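Side-chain contacts in cytosine deaminase (Klebsiella pneumoniae, PDB 4R85), which probably catalyses the hydrolytic deamination of cytosine and 5-methylcytosine, with iron(II) bound in an amidohydrolase active site: residues A[177-182]-A[190-195]; A[204-209]-A[231-236]; A[222-227]-A[237-242]. All blocks are in the same frame, centred on the assembly; numbering follows the deposited sequence.

Interaction 1 of 3, residues A[177-182]-A[190-195]; sequences GIPHYE and SSVMFL
P179 and G177 bring the loop 177-182 against one side of the helical segment 190-195, with CA atoms 6.2 Å apart at P179 and S191 and 7.0 Å apart at G177 and L195. Around P179 the loop makes a short turn, held by Y181 N bonding to I178 O. A proline suits this place because its ring restrains the backbone and offers apolar carbons: CB lies 3.8 Å from CG2 of V192, and the two side chains meet at a slant. Glycine at 177 lets the CD2 methyl of L195 settle 3.9 Å from its CA.

No hydrogen bond passes directly between the segments; a water bridges them instead. It accepts from I178 N and donates to E182 OE1 (2.6 Å) and to S191 OG (3.0 Å). With chi1 at 76°, OG of S191 sits between its backbone N and carbonyl carbon, where it also bonds to G188 O one helical turn back. The E182 chain folds at chi2 (-77°), bringing OE1 within 3.5 Å of S191 CB, while I154 N bonds OE1, and E155 N and S156 OG bond OE2, from the loop that follows strand 143-149.

The pairing is that of a strand-end loop folded onto its following helix in a (beta/alpha)8 barrel, here the loop whose I178 touches 5-methylcytosine.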
# COMPACT_ATOMS: atom_id res chain seq x y z
N GLY A 177 -1.01 27.29 6.76
CA GLY A 177 0.32 27.80 7.05
C GLY A 177 1.40 26.82 6.63
O GLY A 177 1.10 25.69 6.27
N ILE A 178 2.66 27.25 6.70
CA ILE A 178 3.78 26.38 6.35
C ILE A 178 5.08 26.87 7.04
O ILE A 178 6.08 27.17 6.39
CB ILE A 178 3.92 26.25 4.79
CG1 ILE A 178 4.82 25.08 4.40
CG2 ILE A 178 4.32 27.59 4.13
CD1 ILE A 178 4.99 24.89 2.90
N PRO A 179 5.05 26.94 8.39
CA PRO A 179 6.12 27.58 9.16
C PRO A 179 7.50 26.99 8.90
O PRO A 179 8.47 27.75 8.92
CB PRO A 179 5.70 27.34 10.62
CG PRO A 179 4.72 26.21 10.57
CD PRO A 179 3.99 26.42 9.27
N HIS A 180 7.60 25.68 8.66
CA HIS A 180 8.90 25.07 8.40
C HIS A 180 9.52 25.54 7.09
O HIS A 180 10.73 25.39 6.87
CB HIS A 180 8.77 23.54 8.39
CG HIS A 180 7.94 23.02 7.27
ND1 HIS A 180 6.56 23.01 7.32
CD2 HIS A 180 8.28 22.53 6.05
CE1 HIS A 180 6.09 22.53 6.18
NE2 HIS A 180 7.11 22.23 5.40
N TYR A 181 8.71 26.12 6.20
CA TYR A 181 9.22 26.58 4.90
C TYR A 181 9.57 28.07 4.89
O TYR A 181 10.20 28.55 3.95
CB TYR A 181 8.23 26.26 3.77
CG TYR A 181 8.75 26.45 2.36
CD1 TYR A 181 8.18 27.39 1.51
CD2 TYR A 181 9.82 25.70 1.88
CE1 TYR A 181 8.64 27.58 0.23
CE2 TYR A 181 10.30 25.89 0.58
CZ TYR A 181 9.70 26.83 -0.24
OH TYR A 181 10.15 27.04 -1.53
N GLU A 182 9.19 28.80 5.94
CA GLU A 182 9.58 30.21 6.02
C GLU A 182 11.11 30.33 6.06
O GLU A 182 11.80 29.41 6.52
CB GLU A 182 8.95 30.90 7.24
CG GLU A 182 7.43 30.71 7.34
CD GLU A 182 6.64 31.61 6.40
OE1 GLU A 182 5.40 31.44 6.33
OE2 GLU A 182 7.25 32.48 5.73
N SER A 190 6.81 33.81 13.71
CA SER A 190 5.90 34.93 13.49
C SER A 190 4.75 34.53 12.57
O SER A 190 3.62 35.02 12.73
CB SER A 190 6.62 36.17 12.96
OG SER A 190 7.08 35.97 11.63
N SER A 191 5.01 33.62 11.62
CA SER A 191 3.93 33.17 10.74
C SER A 191 2.83 32.46 11.53
O SER A 191 1.64 32.64 11.25
CB SER A 191 4.46 32.29 9.59
OG SER A 191 4.77 30.97 10.03
N VAL A 192 3.22 31.67 12.53
CA VAL A 192 2.22 30.97 13.33
C VAL A 192 1.41 31.96 14.17
O VAL A 192 0.19 31.84 14.27
CB VAL A 192 2.84 29.86 14.21
CG1 VAL A 192 1.79 29.27 15.16
CG2 VAL A 192 3.48 28.77 13.34
N MET A 193 2.09 32.96 14.74
CA MET A 193 1.37 33.99 15.51
C MET A 193 0.36 34.73 14.63
O MET A 193 -0.79 34.93 15.03
CB MET A 193 2.35 34.99 16.14
CG MET A 193 3.39 34.35 17.05
SD MET A 193 2.62 33.40 18.41
CE MET A 193 4.09 32.83 19.27
N PHE A 194 0.79 35.10 13.42
CA PHE A 194 -0.10 35.75 12.47
C PHE A 194 -1.32 34.90 12.11
O PHE A 194 -2.44 35.39 12.11
CB PHE A 194 0.64 36.13 11.17
CG PHE A 194 -0.29 36.54 10.07
CD1 PHE A 194 -0.84 37.82 10.05
CD2 PHE A 194 -0.66 35.64 9.08
CE1 PHE A 194 -1.73 38.21 9.05
CE2 PHE A 194 -1.55 36.02 8.06
CZ PHE A 194 -2.08 37.30 8.05
N LEU A 195 -1.10 33.64 11.75
CA LEU A 195 -2.18 32.82 11.23
C LEU A 195 -3.19 32.51 12.34
O LEU A 195 -4.39 32.45 12.08
CB LEU A 195 -1.67 31.55 10.55
CG LEU A 195 -1.13 30.35 11.35
CD1 LEU A 195 -2.24 29.37 11.79
CD2 LEU A 195 -0.08 29.61 10.51
O HOH W 1 3.76 29.76 7.53

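Interaction 2 of 3, residues A[204-209]-A[231-236]. With FE2 (Fe (II) ion), chain H; 17E (5-methylcytosine), chain G.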
# COMPACT_ATOMS: atom_id res chain seq x y z
N ARG A 204 -12.30 31.29 12.23
CA ARG A 204 -12.12 30.17 11.31
C ARG A 204 -11.36 29.03 11.95
O ARG A 204 -10.74 29.19 13.01
CB ARG A 204 -11.37 30.64 10.05
CG ARG A 204 -12.00 31.86 9.38
CD ARG A 204 -13.35 31.55 8.74
NE ARG A 204 -14.11 32.78 8.52
CZ ARG A 204 -14.16 33.45 7.37
NH1 ARG A 204 -14.88 34.56 7.28
NH2 ARG A 204 -13.49 33.02 6.31
N LEU A 205 -11.41 27.87 11.31
CA LEU A 205 -10.63 26.72 11.73
C LEU A 205 -9.18 26.92 11.29
O LEU A 205 -8.88 27.85 10.55
CB LEU A 205 -11.19 25.44 11.11
CG LEU A 205 -12.67 25.15 11.40
CD1 LEU A 205 -13.06 23.77 10.86
CD2 LEU A 205 -12.93 25.22 12.90
N VAL A 206 -8.29 26.05 11.77
CA VAL A 206 -6.86 26.13 11.43
C VAL A 206 -6.36 24.75 11.01
O VAL A 206 -6.65 23.76 11.68
CB VAL A 206 -6.04 26.59 12.65
CG1 VAL A 206 -4.54 26.44 12.40
CG2 VAL A 206 -6.38 28.03 12.99
N ASP A 207 -5.62 24.68 9.91
CA ASP A 207 -4.97 23.44 9.50
C ASP A 207 -3.64 23.77 8.83
O ASP A 207 -3.62 24.25 7.71
CB ASP A 207 -5.85 22.65 8.54
CG ASP A 207 -5.39 21.21 8.37
OD1 ASP A 207 -6.26 20.32 8.23
OD2 ASP A 207 -4.16 20.96 8.39
N VAL A 208 -2.54 23.48 9.52
CA VAL A 208 -1.22 23.96 9.14
C VAL A 208 -0.32 22.82 8.66
O VAL A 208 -0.26 21.77 9.31
CB VAL A 208 -0.55 24.68 10.34
CG1 VAL A 208 0.91 24.98 10.05
CG2 VAL A 208 -1.31 25.96 10.68
N HIS A 209 0.38 23.05 7.55
CA HIS A 209 1.47 22.17 7.10
C HIS A 209 2.63 22.42 8.05
O HIS A 209 3.34 23.41 7.93
CB HIS A 209 1.89 22.50 5.67
CG HIS A 209 1.01 21.89 4.63
ND1 HIS A 209 -0.32 22.23 4.49
CD2 HIS A 209 1.26 20.94 3.70
CE1 HIS A 209 -0.85 21.52 3.51
NE2 HIS A 209 0.09 20.74 3.01
N ARG A 231 -5.16 30.04 23.58
CA ARG A 231 -6.32 30.71 22.99
C ARG A 231 -7.60 29.90 23.20
O ARG A 231 -8.69 30.37 22.92
CB ARG A 231 -6.07 30.98 21.51
CG ARG A 231 -4.98 32.02 21.23
CD ARG A 231 -4.47 31.87 19.81
NE ARG A 231 -3.22 32.59 19.57
CZ ARG A 231 -3.11 33.73 18.89
NH1 ARG A 231 -4.19 34.31 18.38
NH2 ARG A 231 -1.91 34.29 18.71
N GLY A 232 -7.45 28.67 23.69
CA GLY A 232 -8.59 27.80 23.92
C GLY A 232 -9.24 27.30 22.64
O GLY A 232 -10.44 27.05 22.61
N MET A 233 -8.45 27.14 21.59
CA MET A 233 -9.03 26.75 20.30
C MET A 233 -8.55 25.39 19.78
O MET A 233 -8.60 25.13 18.58
CB MET A 233 -8.86 27.86 19.25
CG MET A 233 -7.48 28.47 19.15
SD MET A 233 -7.42 30.02 18.18
CE MET A 233 -8.00 29.46 16.58
N GLY A 234 -8.10 24.52 20.68
CA GLY A 234 -7.53 23.25 20.26
C GLY A 234 -8.37 22.40 19.32
O GLY A 234 -7.87 21.89 18.32
N ALA A 235 -9.65 22.25 19.63
CA ALA A 235 -10.56 21.46 18.80
C ALA A 235 -10.64 21.99 17.36
O ALA A 235 -10.91 21.23 16.43
CB ALA A 235 -11.96 21.42 19.43
N GLN A 236 -10.37 23.27 17.19
CA GLN A 236 -10.48 23.92 15.88
C GLN A 236 -9.16 23.93 15.13
O GLN A 236 -9.05 24.53 14.06
CB GLN A 236 -10.99 25.35 16.04
CG GLN A 236 -12.46 25.46 16.47
CD GLN A 236 -12.66 25.12 17.93
OE1 GLN A 236 -11.93 25.60 18.80
NE2 GLN A 236 -13.65 24.28 18.21
FE FE2 H . -0.45 18.62 2.13
N1 17E G . 2.72 21.37 -0.83
C2 17E G . 3.34 21.07 0.31
O2 17E G . 4.04 22.05 0.97
N3 17E G . 3.29 19.84 0.83
C4 17E G . 2.62 18.86 0.20
N4 17E G . 2.58 17.55 0.77
C5 17E G . 1.95 19.13 -1.00
C6 17E G . 2.02 20.42 -1.50
CM5 17E G . 1.19 18.05 -1.70
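V206 N donates to Q236 O across 2.9 Å. This bond catches the turn 234-236 just before strand 237-240 begins, and T238 then pairs with V206 and V208, carrying the parallel ladder onward.

Apolar contacts flank the bond. CD2 of L205 lies across the aliphatic part of Q236 at about a right angle, 3.6 Å from CG and 3.7 Å from CB; glutamine suits this partly exposed spot because its methylenes can cover the leucine. On V206, CG1 is anti to the backbone N (chi1 170°), which leaves CG2 to approach CE of M233 at a loose 4.2 Å. The long, flexible methionine reaches back from the loop that follows helix 220-231, whose end is closed by a Schellman motif with G232 at positive phi, a conformation easy for glycine.

At the far end of the same strand, NE2 of H209 binds iron(II) at 2.4 Å together with H56, H58, H241 and D308, and its CD2 comes 3.7 Å from N3 of 5-methylcytosine. The chemistry divides along the strand: backbone bonding and apolar cover fix its start, whereas its last residue offers an imidazole nitrogen to the metal beside the bound 5-methylcytosine.

Interaction 3 of 3, residues A[222-227]-A[237-242]. With FE2 (Fe (II) ion), chain H.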
# COMPACT_ATOMS: atom_id res chain seq x y z
N GLU A 222 5.35 22.82 18.40
CA GLU A 222 5.21 23.34 19.78
C GLU A 222 4.62 24.75 19.80
O GLU A 222 3.85 25.08 20.70
CB GLU A 222 6.54 23.31 20.55
CG GLU A 222 7.60 24.31 20.05
CD GLU A 222 8.90 24.28 20.86
OE1 GLU A 222 9.57 25.33 20.96
OE2 GLU A 222 9.26 23.19 21.36
N VAL A 223 4.97 25.57 18.82
CA VAL A 223 4.44 26.93 18.77
C VAL A 223 2.95 26.91 18.47
O VAL A 223 2.17 27.62 19.09
CB VAL A 223 5.17 27.79 17.70
CG1 VAL A 223 4.64 29.22 17.73
CG2 VAL A 223 6.66 27.76 17.96
N LEU A 224 2.57 26.08 17.51
CA LEU A 224 1.17 25.96 17.12
C LEU A 224 0.31 25.41 18.27
O LEU A 224 -0.76 25.95 18.57
CB LEU A 224 1.06 25.05 15.89
CG LEU A 224 -0.36 24.74 15.39
CD1 LEU A 224 -1.03 26.00 14.89
CD2 LEU A 224 -0.35 23.67 14.30
N ALA A 225 0.79 24.35 18.90
CA ALA A 225 0.03 23.71 19.98
C ALA A 225 -0.10 24.67 21.17
O ALA A 225 -1.17 24.75 21.79
CB ALA A 225 0.68 22.39 20.41
N GLU A 226 0.96 25.40 21.47
CA GLU A 226 0.87 26.35 22.58
C GLU A 226 -0.11 27.50 22.30
O GLU A 226 -0.87 27.90 23.18
CB GLU A 226 2.25 26.87 23.02
CG GLU A 226 2.24 27.97 24.10
CD GLU A 226 1.71 27.52 25.47
OE1 GLU A 226 1.30 26.35 25.65
OE2 GLU A 226 1.70 28.36 26.40
N GLU A 227 -0.09 28.04 21.08
CA GLU A 227 -1.06 29.08 20.74
C GLU A 227 -2.48 28.54 20.84
O GLU A 227 -3.37 29.22 21.35
CB GLU A 227 -0.79 29.62 19.33
CG GLU A 227 0.48 30.48 19.29
CD GLU A 227 0.47 31.55 20.38
OE1 GLU A 227 1.45 31.62 21.16
OE2 GLU A 227 -0.52 32.31 20.46
N VAL A 237 -8.15 23.27 15.69
CA VAL A 237 -6.79 23.33 15.14
C VAL A 237 -6.27 21.95 14.76
O VAL A 237 -6.36 21.01 15.54
CB VAL A 237 -5.82 23.98 16.16
CG1 VAL A 237 -4.38 23.96 15.62
CG2 VAL A 237 -6.26 25.42 16.46
N THR A 238 -5.74 21.85 13.55
CA THR A 238 -5.10 20.61 13.09
C THR A 238 -3.67 20.89 12.67
O THR A 238 -3.38 21.92 12.05
CB THR A 238 -5.88 19.97 11.92
OG1 THR A 238 -7.20 19.62 12.35
CG2 THR A 238 -5.17 18.70 11.43
N ALA A 239 -2.77 19.97 13.03
CA ALA A 239 -1.41 19.98 12.51
C ALA A 239 -1.28 18.86 11.48
O ALA A 239 -1.46 17.68 11.80
CB ALA A 239 -0.40 19.78 13.65
N SER A 240 -0.98 19.22 10.23
CA SER A 240 -0.81 18.23 9.18
C SER A 240 0.68 18.03 8.92
O SER A 240 1.47 18.95 9.13
CB SER A 240 -1.49 18.71 7.89
OG SER A 240 -2.91 18.69 8.00
N HIS A 241 1.06 16.82 8.51
CA HIS A 241 2.45 16.56 8.08
C HIS A 241 3.47 16.92 9.14
O HIS A 241 4.40 17.69 8.87
CB HIS A 241 2.86 17.42 6.89
CG HIS A 241 2.08 17.19 5.64
ND1 HIS A 241 2.15 16.02 4.92
CD2 HIS A 241 1.27 18.01 4.94
CE1 HIS A 241 1.40 16.12 3.84
NE2 HIS A 241 0.84 17.32 3.83
N THR A 242 3.32 16.39 10.34
CA THR A 242 4.32 16.62 11.36
C THR A 242 5.45 15.60 11.19
O THR A 242 5.82 14.92 12.13
CB THR A 242 3.68 16.52 12.77
OG1 THR A 242 2.94 15.30 12.89
CG2 THR A 242 2.73 17.70 12.96
FE FE2 H . -0.45 18.62 2.13
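L224 carries the apolar contact almost alone, its two methyls parted over the strand. CG stands anti to the backbone N (chi1 176°), which projects the isobutyl group from the helix at the sheet. CD1 meets CG1 of V237 tip to tip at 4.0 Å, and CD2 lies 3.9 Å from CB of A239. Leucine is long enough to bridge the gap and forked enough to touch two strand residues; alanine at 239 takes up little room, so the methyl can come close to the backbone, where T238 O is 4.2 Å from L224 CD2. M196 of helix 185-202 also packs on L224.

The backbones themselves stay well apart. The axes of helix segment 222-227 and strand 237-240 approach to 9.6 Å and run nearly antiparallel, at 171°. This is the helix-to-strand packing of a beta-alpha-beta crossover, in which helix 220-231 links the neighbouring parallel strands 205-209 and 237-240 of the TIM barrel and lies on the sheet's outer face. Side chains alternate accordingly: V237 and A239 face the helix, T238 and S240 the other way.

Polar and metal bonds belong to that other side. OG of S240 bonds to both D207 OD2 and H56 ND1, so a small hydroxyl braces a neighbouring strand and a metal ligand, a second-shell role. Just past the strand, H241 takes up left-handed helical backbone angles, and NE2 binds iron(II) at 2.5 Å with the ring beside that of H209, their planes about 40° apart.

In the fold
From the N terminus, strand 174-175 leads into interaction 1, which folds the loop after that strand back onto helix 185-202, closing the short link 183-189, and is complete before the others open. The helix then delivers the chain to strand 205-209, the first side of interaction 2. Interactions 2 and 3 cross: 222-227 falls within the loop that 204-209 and 231-236 close, and 237-242 follows it. Together they fasten helix 220-231 and both its flanking strands into one barrel unit. Interaction 1 joins this unit through G177 O bonding to H209 N and through V192 and M193 packing on V223 and E227, while interactions 2 and 3 meet at the shared iron.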